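Local coordinates for DNAation factor-related protein 4 (Drosophila melanogaster, PDB 5XPC) that probably acts as a DNA-fragmenting endonuclease in apoptosis, its CIDE domain, the part present here, forming higher-order assemblies important for that task, at residues M9-Y23 with A27-F41. Sequence-based numbering, arbitrary orientation.
Sequences MRGYKVTDNERTRKY and ANSLEMLIAKAKSKF
One face of the Tyr23 ring carries the aliphatic chain of Lys40: CG of Lys40 stands 3.8 Å from the centroid of the Tyr23 ring, only 6° off its normal, a CH-pi contact. A turn at chi2 of Lys40 carries CD and CE on across the ring, whereas the ammonium is too distant for more than a weak cation-pi attraction. At the edge of the same ring, Phe41 CZ lies in plane; the two aromatic planes meet at 75°, an oblique pair. Phe41 in turn receives Arg21 O at its edge, 3.3 Å from CZ of Phe41. Asp16 OD2 approaches separately, 3.5 Å from Phe41 CE1. The Arg21 guanidinium lies over Phe41 CE1 with one face, the planes 37° apart, while in its own plane NH1 and NH2 both grip Lys40 O, NH1 at 2.8 Å from that oxygen. NH1 also donates to Tyr23 OH. An alanine in place of Arg21 would remove both donors and probably leave the carbonyl at the helix end without these bonds, Tyr23 OH without the one from NH1, and Phe41 CE1 without the flat group beside it.

The topology, a hairpin followed by a helix packed across a mixed sheet, is the ubiquitin-like beta-grasp fold of CIDE-N domains. The axes of strand 10-15 and helix 30-40 come within 9.6 Å of each other; between them Val14 CG1 meets Ala37 CB at 4.0 Å, and Leu33 CD2 meets Tyr12 CD1 at 3.7 Å. Leu63 of helix 60-65 touches both Tyr12 and Leu33. At the far end of the hairpin, antiparallel strand pairing joins Arg10 and Ala27 by two backbone bonds, and a water links Tyr12 OH to Ala27 O. Nearby, Met9 CE reaches Met32 SD at 3.6 Å.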
ATOM      1  N   MET B   9     -16.400   8.998 -19.400  1.00 36.50           N
ATOM      2  CA  MET B   9     -15.943  10.267 -18.847  1.00 35.99           C
ATOM      3  C   MET B   9     -15.799  10.159 -17.336  1.00 32.87           C
ATOM      4  O   MET B   9     -16.665   9.600 -16.655  1.00 29.76           O
ATOM      5  CB  MET B   9     -16.931  11.392 -19.171  1.00 35.71           C
ATOM      6  CG  MET B   9     -16.958  11.811 -20.613  1.00 38.04           C
ATOM      7  SD  MET B   9     -15.451  12.699 -21.045  1.00 36.90           S
ATOM      8  CE  MET B   9     -15.677  12.851 -22.817  1.00 41.13           C
ATOM      9  N   ARG B  10     -14.699  10.696 -16.812  1.00 25.58           N
ATOM     10  CA  ARG B  10     -14.520  10.852 -15.377  1.00 28.53           C
ATOM     11  C   ARG B  10     -14.146  12.296 -15.078  1.00 28.02           C
ATOM     12  O   ARG B  10     -13.601  13.001 -15.927  1.00 27.65           O
ATOM     13  CB  ARG B  10     -13.448   9.908 -14.830  1.00 27.89           C
ATOM     14  CG  ARG B  10     -13.696   8.447 -15.176  1.00 32.31           C
ATOM     15  CD  ARG B  10     -12.471   7.629 -14.846  1.00 36.17           C
ATOM     16  NE  ARG B  10     -12.445   7.276 -13.436  1.00 37.67           N
ATOM     17  CZ  ARG B  10     -11.339   7.174 -12.705  1.00 36.39           C
ATOM     18  NH1 ARG B  10     -10.148   7.421 -13.240  1.00 31.03           N
ATOM     19  NH2 ARG B  10     -11.430   6.825 -11.432  1.00 38.15           N
ATOM     20  N   GLY B  11     -14.454  12.729 -13.857  1.00 26.94           N
ATOM     21  CA  GLY B  11     -14.104  14.067 -13.417  1.00 27.01           C
ATOM     22  C   GLY B  11     -12.742  14.091 -12.738  1.00 28.20           C
ATOM     23  O   GLY B  11     -12.424  13.224 -11.925  1.00 28.21           O
ATOM     24  N   TYR B  12     -11.947  15.109 -13.079  1.00 23.40           N
ATOM     25  CA  TYR B  12     -10.617  15.315 -12.506  1.00 21.10           C
ATOM     26  C   TYR B  12     -10.440  16.790 -12.161  1.00 23.52           C
ATOM     27  O   TYR B  12     -11.168  17.653 -12.659  1.00 28.31           O
ATOM     28  CB  TYR B  12      -9.498  14.877 -13.475  1.00 23.20           C
ATOM     29  CG  TYR B  12      -9.581  13.432 -13.952  1.00 29.69           C
ATOM     30  CD1 TYR B  12     -10.060  13.121 -15.221  1.00 27.29           C
ATOM     31  CD2 TYR B  12      -9.169  12.380 -13.134  1.00 27.90           C
ATOM     32  CE1 TYR B  12     -10.128  11.794 -15.665  1.00 24.89           C
ATOM     33  CE2 TYR B  12      -9.228  11.055 -13.573  1.00 25.83           C
ATOM     34  CZ  TYR B  12      -9.709  10.768 -14.834  1.00 28.63           C
ATOM     35  OH  TYR B  12      -9.766   9.447 -15.261  1.00 29.61           O
ATOM     36  N   LYS B  13      -9.451  17.088 -11.314  1.00 19.33           N
ATOM     37  CA  LYS B  13      -9.137  18.463 -10.947  1.00 19.45           C
ATOM     38  C   LYS B  13      -7.710  18.786 -11.370  1.00 21.52           C
ATOM     39  O   LYS B  13      -6.798  17.980 -11.150  1.00 22.91           O
ATOM     40  CB  LYS B  13      -9.314  18.696  -9.444  1.00 23.56           C
ATOM     41  CG  LYS B  13     -10.768  18.526  -8.997  1.00 27.00           C
ATOM     42  CD  LYS B  13     -10.915  18.599  -7.486  1.00 26.55           C
ATOM     43  CE  LYS B  13     -12.352  18.324  -7.065  1.00 27.41           C
ATOM     44  NZ  LYS B  13     -12.500  18.529  -5.597  1.00 31.20           N
ATOM     45  N   VAL B  14      -7.532  19.957 -11.980  1.00 21.67           N
ATOM     46  CA  VAL B  14      -6.250  20.388 -12.538  1.00 21.12           C
ATOM     47  C   VAL B  14      -5.985  21.825 -12.120  1.00 19.12           C
ATOM     48  O   VAL B  14      -6.863  22.692 -12.243  1.00 23.58           O
ATOM     49  CB  VAL B  14      -6.224  20.271 -14.074  1.00 24.35           C
ATOM     50  CG1 VAL B  14      -4.884  20.789 -14.646  1.00 21.11           C
ATOM     51  CG2 VAL B  14      -6.470  18.828 -14.505  1.00 24.30           C
ATOM     52  N   THR B  15      -4.773  22.083 -11.642  1.00 22.93           N
ATOM     53  CA  THR B  15      -4.328  23.438 -11.384  1.00 23.69           C
ATOM     54  C   THR B  15      -2.874  23.535 -11.825  1.00 25.38           C
ATOM     55  O   THR B  15      -2.267  22.549 -12.259  1.00 23.40           O
ATOM     56  CB  THR B  15      -4.540  23.800  -9.897  1.00 23.51           C
ATOM     57  OG1 THR B  15      -4.294  25.195  -9.682  1.00 28.55           O
ATOM     58  CG2 THR B  15      -3.648  22.936  -8.984  1.00 22.11           C
ATOM     59  N   ASP B  16      -2.317  24.734 -11.750  1.00 25.89           N
ATOM     60  CA  ASP B  16      -0.917  24.915 -12.092  1.00 31.11           C
ATOM     61  C   ASP B  16      -0.079  24.876 -10.816  1.00 32.00           C
ATOM     62  O   ASP B  16      -0.590  24.700  -9.706  1.00 28.03           O
ATOM     63  CB  ASP B  16      -0.698  26.200 -12.899  1.00 30.59           C
ATOM     64  CG  ASP B  16      -1.228  27.448 -12.209  1.00 40.96           C
ATOM     65  OD1 ASP B  16      -1.515  27.413 -10.997  1.00 43.62           O
ATOM     66  OD2 ASP B  16      -1.338  28.488 -12.895  1.00 47.35           O
ATOM     67  N   ASN B  17       1.235  25.020 -10.980  1.00 31.34           N
ATOM     68  CA  ASN B  17       2.120  24.834  -9.837  1.00 37.68           C
ATOM     69  C   ASN B  17       1.906  25.908  -8.775  1.00 42.82           C
ATOM     70  O   ASN B  17       2.158  25.666  -7.587  1.00 40.12           O
ATOM     71  CB  ASN B  17       3.574  24.806 -10.300  1.00 38.79           C
ATOM     72  CG  ASN B  17       4.477  24.107  -9.307  1.00 44.74           C
ATOM     73  OD1 ASN B  17       4.072  23.137  -8.657  1.00 36.61           O
ATOM     74  ND2 ASN B  17       5.705  24.593  -9.181  1.00 51.21           N
ATOM     75  N   GLU B  18       1.410  27.077  -9.170  1.00 45.75           N
ATOM     76  CA  GLU B  18       1.147  28.157  -8.227  1.00 49.74           C
ATOM     77  C   GLU B  18      -0.288  28.175  -7.717  1.00 49.37           C
ATOM     78  O   GLU B  18      -0.628  29.046  -6.905  1.00 52.25           O
ATOM     79  CB  GLU B  18       1.491  29.501  -8.871  1.00 59.09           C
ATOM     80  CG  GLU B  18       2.973  29.704  -9.072  1.00 69.90           C
ATOM     81  CD  GLU B  18       3.741  29.562  -7.775  1.00 79.90           C
ATOM     82  OE1 GLU B  18       3.297  30.136  -6.758  1.00 81.12           O
ATOM     83  OE2 GLU B  18       4.773  28.859  -7.761  1.00 86.67           O
ATOM     84  N   ARG B  19      -1.132  27.241  -8.166  1.00 39.23           N
ATOM     85  CA  ARG B  19      -2.525  27.157  -7.726  1.00 40.26           C
ATOM     86  C   ARG B  19      -3.276  28.458  -8.013  1.00 41.48           C
ATOM     87  O   ARG B  19      -4.104  28.906  -7.218  1.00 48.01           O
ATOM     88  CB  ARG B  19      -2.619  26.788  -6.241  1.00 38.85           C
ATOM     89  CG  ARG B  19      -2.463  25.300  -5.928  1.00 41.22           C
ATOM     90  CD  ARG B  19      -1.016  24.813  -6.069  1.00 37.26           C
ATOM     91  NE  ARG B  19      -0.834  23.479  -5.486  1.00 38.34           N
ATOM     92  CZ  ARG B  19       0.285  22.763  -5.571  1.00 41.64           C
ATOM     93  NH1 ARG B  19       1.338  23.241  -6.226  1.00 34.79           N
ATOM     94  NH2 ARG B  19       0.350  21.562  -5.008  1.00 37.08           N
ATOM     95  N   THR B  20      -2.988  29.067  -9.166  1.00 37.73           N
ATOM     96  CA  THR B  20      -3.558  30.373  -9.497  1.00 40.53           C
ATOM     97  C   THR B  20      -4.984  30.252 -10.011  1.00 39.94           C
ATOM     98  O   THR B  20      -5.830  31.101  -9.708  1.00 42.89           O
ATOM     99  CB  THR B  20      -2.715  31.083 -10.556  1.00 46.08           C
ATOM    100  OG1 THR B  20      -2.773  30.341 -11.784  1.00 43.29           O
ATOM    101  CG2 THR B  20      -1.265  31.246 -10.101  1.00 50.93           C
ATOM    102  N   ARG B  21      -5.247  29.233 -10.824  1.00 31.94           N
ATOM    103  CA  ARG B  21      -6.569  28.938 -11.352  1.00 32.71           C
ATOM    104  C   ARG B  21      -6.806  27.443 -11.215  1.00 31.23           C
ATOM    105  O   ARG B  21      -5.872  26.641 -11.340  1.00 28.86           O
ATOM    106  CB  ARG B  21      -6.708  29.384 -12.818  1.00 32.02           C
ATOM    107  CG  ARG B  21      -6.807  30.903 -12.978  1.00 39.50           C
ATOM    108  CD  ARG B  21      -6.747  31.352 -14.434  1.00 43.76           C
ATOM    109  NE  ARG B  21      -5.462  31.058 -15.068  1.00 48.32           N
ATOM    110  CZ  ARG B  21      -5.315  30.284 -16.139  1.00 47.73           C
ATOM    111  NH1 ARG B  21      -6.379  29.724 -16.707  1.00 34.87           N
ATOM    112  NH2 ARG B  21      -4.104  30.078 -16.654  1.00 47.36           N
ATOM    113  N   LYS B  22      -8.054  27.073 -10.937  1.00 30.71           N
ATOM    114  CA  LYS B  22      -8.410  25.706 -10.567  1.00 29.09           C
ATOM    115  C   LYS B  22      -9.606  25.271 -11.395  1.00 26.34           C
ATOM    116  O   LYS B  22     -10.635  25.950 -11.399  1.00 24.17           O
ATOM    117  CB  LYS B  22      -8.736  25.620  -9.070  1.00 28.40           C
ATOM    118  CG  LYS B  22      -7.655  26.209  -8.184  1.00 32.65           C
ATOM    119  CD  LYS B  22      -8.007  26.128  -6.711  1.00 39.42           C
ATOM    120  CE  LYS B  22      -6.986  26.898  -5.884  1.00 48.97           C
ATOM    121  NZ  LYS B  22      -6.941  26.451  -4.465  1.00 58.87           N
ATOM    122  N   TYR B  23      -9.470  24.158 -12.109  1.00 24.40           N
ATOM    123  CA  TYR B  23     -10.528  23.699 -12.994  1.00 25.76           C
ATOM    124  C   TYR B  23     -10.879  22.252 -12.705  1.00 26.34           C
ATOM    125  O   TYR B  23      -9.989  21.407 -12.561  1.00 25.35           O
ATOM    126  CB  TYR B  23     -10.126  23.829 -14.460  1.00 24.21           C
ATOM    127  CG  TYR B  23      -9.843  25.243 -14.865  1.00 28.45           C
ATOM    128  CD1 TYR B  23      -8.538  25.730 -14.895  1.00 29.70           C
ATOM    129  CD2 TYR B  23     -10.879  26.108 -15.194  1.00 27.42           C
ATOM    130  CE1 TYR B  23      -8.278  27.041 -15.262  1.00 29.05           C
ATOM    131  CE2 TYR B  23     -10.625  27.414 -15.566  1.00 28.15           C
ATOM    132  CZ  TYR B  23      -9.323  27.874 -15.596  1.00 30.45           C
ATOM    133  OH  TYR B  23      -9.070  29.181 -15.962  1.00 33.73           O
ATOM    134  N   ALA B  27     -12.887  14.043 -18.566  1.00 25.45           N
ATOM    135  CA  ALA B  27     -12.121  13.443 -19.646  1.00 25.96           C
ATOM    136  C   ALA B  27     -12.244  11.926 -19.603  1.00 27.23           C
ATOM    137  O   ALA B  27     -12.454  11.326 -18.540  1.00 26.01           O
ATOM    138  CB  ALA B  27     -10.634  13.853 -19.589  1.00 25.15           C
ATOM    139  N   ASN B  28     -12.091  11.309 -20.776  1.00 31.89           N
ATOM    140  CA  ASN B  28     -12.124   9.860 -20.904  1.00 31.19           C
ATOM    141  C   ASN B  28     -10.773   9.282 -21.309  1.00 32.25           C
ATOM    142  O   ASN B  28     -10.688   8.091 -21.611  1.00 30.01           O
ATOM    143  CB  ASN B  28     -13.213   9.437 -21.900  1.00 32.07           C
ATOM    144  CG  ASN B  28     -12.962   9.949 -23.309  1.00 34.42           C
ATOM    145  OD1 ASN B  28     -11.909  10.508 -23.605  1.00 34.28           O
ATOM    146  ND2 ASN B  28     -13.929   9.738 -24.194  1.00 37.54           N
ATOM    147  N   SER B  29      -9.721  10.102 -21.337  1.00 27.40           N
ATOM    148  CA  SER B  29      -8.381   9.628 -21.659  1.00 25.46           C
ATOM    149  C   SER B  29      -7.380  10.657 -21.157  1.00 30.01           C
ATOM    150  O   SER B  29      -7.714  11.830 -20.954  1.00 25.79           O
ATOM    151  CB  SER B  29      -8.198   9.405 -23.167  1.00 30.22           C
ATOM    152  OG  SER B  29      -8.056  10.648 -23.845  1.00 30.99           O
ATOM    153  N   LEU B  30      -6.142  10.200 -20.960  1.00 28.19           N
ATOM    154  CA  LEU B  30      -5.074  11.126 -20.606  1.00 25.73           C
ATOM    155  C   LEU B  30      -4.850  12.146 -21.718  1.00 28.67           C
ATOM    156  O   LEU B  30      -4.647  13.338 -21.447  1.00 26.82           O
ATOM    157  CB  LEU B  30      -3.790  10.353 -20.309  1.00 24.86           C
ATOM    158  CG  LEU B  30      -2.542  11.175 -19.989  1.00 30.35           C
ATOM    159  CD1 LEU B  30      -2.782  12.055 -18.768  1.00 26.11           C
ATOM    160  CD2 LEU B  30      -1.342  10.242 -19.769  1.00 27.73           C
ATOM    161  N   GLU B  31      -4.892  11.695 -22.976  1.00 27.86           N
ATOM    162  CA  GLU B  31      -4.755  12.612 -24.106  1.00 34.58           C
ATOM    163  C   GLU B  31      -5.783  13.736 -24.034  1.00 30.25           C
ATOM    164  O   GLU B  31      -5.445  14.919 -24.193  1.00 27.45           O
ATOM    165  CB  GLU B  31      -4.893  11.841 -25.418  1.00 41.57           C
ATOM    166  CG  GLU B  31      -4.959  12.727 -26.646  1.00 61.87           C
ATOM    167  CD  GLU B  31      -4.987  11.932 -27.937  1.00 78.85           C
ATOM    168  OE1 GLU B  31      -5.407  10.754 -27.907  1.00 82.87           O
ATOM    169  OE2 GLU B  31      -4.581  12.485 -28.982  1.00 84.95           O
ATOM    170  N   MET B  32      -7.047  13.384 -23.790  1.00 27.80           N
ATOM    171  CA  MET B  32      -8.094  14.396 -23.676  1.00 25.57           C
ATOM    172  C   MET B  32      -7.872  15.303 -22.466  1.00 26.83           C
ATOM    173  O   MET B  32      -8.077  16.523 -22.549  1.00 28.55           O
ATOM    174  CB  MET B  32      -9.469  13.728 -23.590  1.00 24.22           C
ATOM    175  CG  MET B  32     -10.601  14.725 -23.317  1.00 28.51           C
ATOM    176  SD  MET B  32     -12.260  14.014 -23.240  1.00 31.83           S
ATOM    177  CE  MET B  32     -12.486  13.430 -24.923  1.00 35.31           C
ATOM    178  N   LEU B  33      -7.477  14.731 -21.325  1.00 25.39           N
ATOM    179  CA  LEU B  33      -7.316  15.548 -20.126  1.00 26.02           C
ATOM    180  C   LEU B  33      -6.204  16.565 -20.312  1.00 25.73           C
ATOM    181  O   LEU B  33      -6.341  17.728 -19.910  1.00 26.16           O
ATOM    182  CB  LEU B  33      -7.030  14.674 -18.905  1.00 24.64           C
ATOM    183  CG  LEU B  33      -6.911  15.400 -17.559  1.00 24.18           C
ATOM    184  CD1 LEU B  33      -8.104  16.347 -17.334  1.00 23.00           C
ATOM    185  CD2 LEU B  33      -6.830  14.382 -16.407  1.00 25.01           C
ATOM    186  N   ILE B  34      -5.101  16.150 -20.943  1.00 24.26           N
ATOM    187  CA  ILE B  34      -4.001  17.073 -21.190  1.00 25.07           C
ATOM    188  C   ILE B  34      -4.420  18.158 -22.179  1.00 25.21           C
ATOM    189  O   ILE B  34      -4.080  19.333 -22.005  1.00 26.64           O
ATOM    190  CB  ILE B  34      -2.761  16.299 -21.673  1.00 28.06           C
ATOM    191  CG1 ILE B  34      -2.184  15.481 -20.515  1.00 30.02           C
ATOM    192  CG2 ILE B  34      -1.718  17.258 -22.261  1.00 26.39           C
ATOM    193  CD1 ILE B  34      -0.954  14.713 -20.864  1.00 33.62           C
ATOM    194  N   ALA B  35      -5.161  17.790 -23.224  1.00 24.85           N
ATOM    195  CA  ALA B  35      -5.585  18.789 -24.202  1.00 29.17           C
ATOM    196  C   ALA B  35      -6.502  19.829 -23.566  1.00 30.61           C
ATOM    197  O   ALA B  35      -6.355  21.035 -23.811  1.00 29.12           O
ATOM    198  CB  ALA B  35      -6.275  18.108 -25.383  1.00 26.68           C
ATOM    199  N   LYS B  36      -7.444  19.385 -22.731  1.00 26.63           N
ATOM    200  CA  LYS B  36      -8.344  20.323 -22.069  1.00 31.59           C
ATOM    201  C   LYS B  36      -7.602  21.175 -21.045  1.00 27.09           C
ATOM    202  O   LYS B  36      -7.916  22.358 -20.870  1.00 27.74           O
ATOM    203  CB  LYS B  36      -9.497  19.563 -21.416  1.00 28.89           C
ATOM    204  CG  LYS B  36     -10.436  18.893 -22.412  1.00 26.41           C
ATOM    205  CD  LYS B  36     -11.682  18.332 -21.699  1.00 25.31           C
ATOM    206  CE  LYS B  36     -12.747  17.924 -22.703  1.00 30.55           C
ATOM    207  NZ  LYS B  36     -13.988  17.390 -22.048  1.00 32.40           N
ATOM    208  N   ALA B  37      -6.613  20.591 -20.361  1.00 25.46           N
ATOM    209  CA  ALA B  37      -5.784  21.362 -19.438  1.00 28.57           C
ATOM    210  C   ALA B  37      -4.960  22.408 -20.175  1.00 27.39           C
ATOM    211  O   ALA B  37      -4.807  23.541 -19.703  1.00 29.75           O
ATOM    212  CB  ALA B  37      -4.863  20.431 -18.657  1.00 26.05           C
ATOM    213  N   LYS B  38      -4.429  22.046 -21.341  1.00 23.58           N
ATOM    214  CA  LYS B  38      -3.600  22.979 -22.090  1.00 26.68           C
ATOM    215  C   LYS B  38      -4.422  24.155 -22.598  1.00 26.66           C
ATOM    216  O   LYS B  38      -3.888  25.263 -22.762  1.00 28.52           O
ATOM    217  CB  LYS B  38      -2.922  22.244 -23.243  1.00 25.37           C
ATOM    218  CG  LYS B  38      -1.960  23.093 -24.034  1.00 33.02           C
ATOM    219  CD  LYS B  38      -1.614  22.440 -25.352  1.00 40.39           C
ATOM    220  CE  LYS B  38      -0.524  23.214 -26.072  1.00 48.55           C
ATOM    221  NZ  LYS B  38      -0.075  22.447 -27.252  1.00 52.49           N
ATOM    222  N   SER B  39      -5.716  23.936 -22.854  1.00 30.27           N
ATOM    223  CA  SER B  39      -6.581  25.046 -23.241  1.00 30.19           C
ATOM    224  C   SER B  39      -6.644  26.095 -22.138  1.00 31.88           C
ATOM    225  O   SER B  39      -6.682  27.296 -22.417  1.00 32.51           O
ATOM    226  CB  SER B  39      -7.980  24.535 -23.580  1.00 42.63           C
ATOM    227  OG  SER B  39      -7.966  23.844 -24.815  1.00 51.00           O
ATOM    228  N   LYS B  40      -6.631  25.656 -20.878  1.00 26.70           N
ATOM    229  CA  LYS B  40      -6.710  26.557 -19.732  1.00 29.74           C
ATOM    230  C   LYS B  40      -5.349  27.094 -19.298  1.00 32.76           C
ATOM    231  O   LYS B  40      -5.268  28.234 -18.817  1.00 29.68           O
ATOM    232  CB  LYS B  40      -7.382  25.832 -18.558  1.00 29.08           C
ATOM    233  CG  LYS B  40      -8.866  25.504 -18.799  1.00 33.40           C
ATOM    234  CD  LYS B  40      -9.656  26.780 -19.066  1.00 39.47           C
ATOM    235  CE  LYS B  40     -11.177  26.560 -19.048  1.00 47.45           C
ATOM    236  NZ  LYS B  40     -11.615  25.610 -20.100  1.00 53.99           N
ATOM    237  N   PHE B  41      -4.283  26.302 -19.460  1.00 27.05           N
ATOM    238  CA  PHE B  41      -2.911  26.666 -19.093  1.00 26.85           C
ATOM    239  C   PHE B  41      -2.022  26.495 -20.316  1.00 29.85           C
ATOM    240  O   PHE B  41      -1.506  25.392 -20.566  1.00 28.19           O
ATOM    241  CB  PHE B  41      -2.387  25.797 -17.952  1.00 27.66           C
ATOM    242  CG  PHE B  41      -3.253  25.823 -16.721  1.00 29.33           C
ATOM    243  CD1 PHE B  41      -3.109  26.837 -15.778  1.00 34.69           C
ATOM    244  CD2 PHE B  41      -4.201  24.840 -16.507  1.00 28.99           C
ATOM    245  CE1 PHE B  41      -3.907  26.875 -14.628  1.00 31.40           C
ATOM    246  CE2 PHE B  41      -5.003  24.865 -15.356  1.00 30.31           C
ATOM    247  CZ  PHE B  41      -4.850  25.887 -14.424  1.00 28.20           C
TER
HETATM  248  O   HOH W   1     -10.937   9.026 -17.567  1.00 29.21           O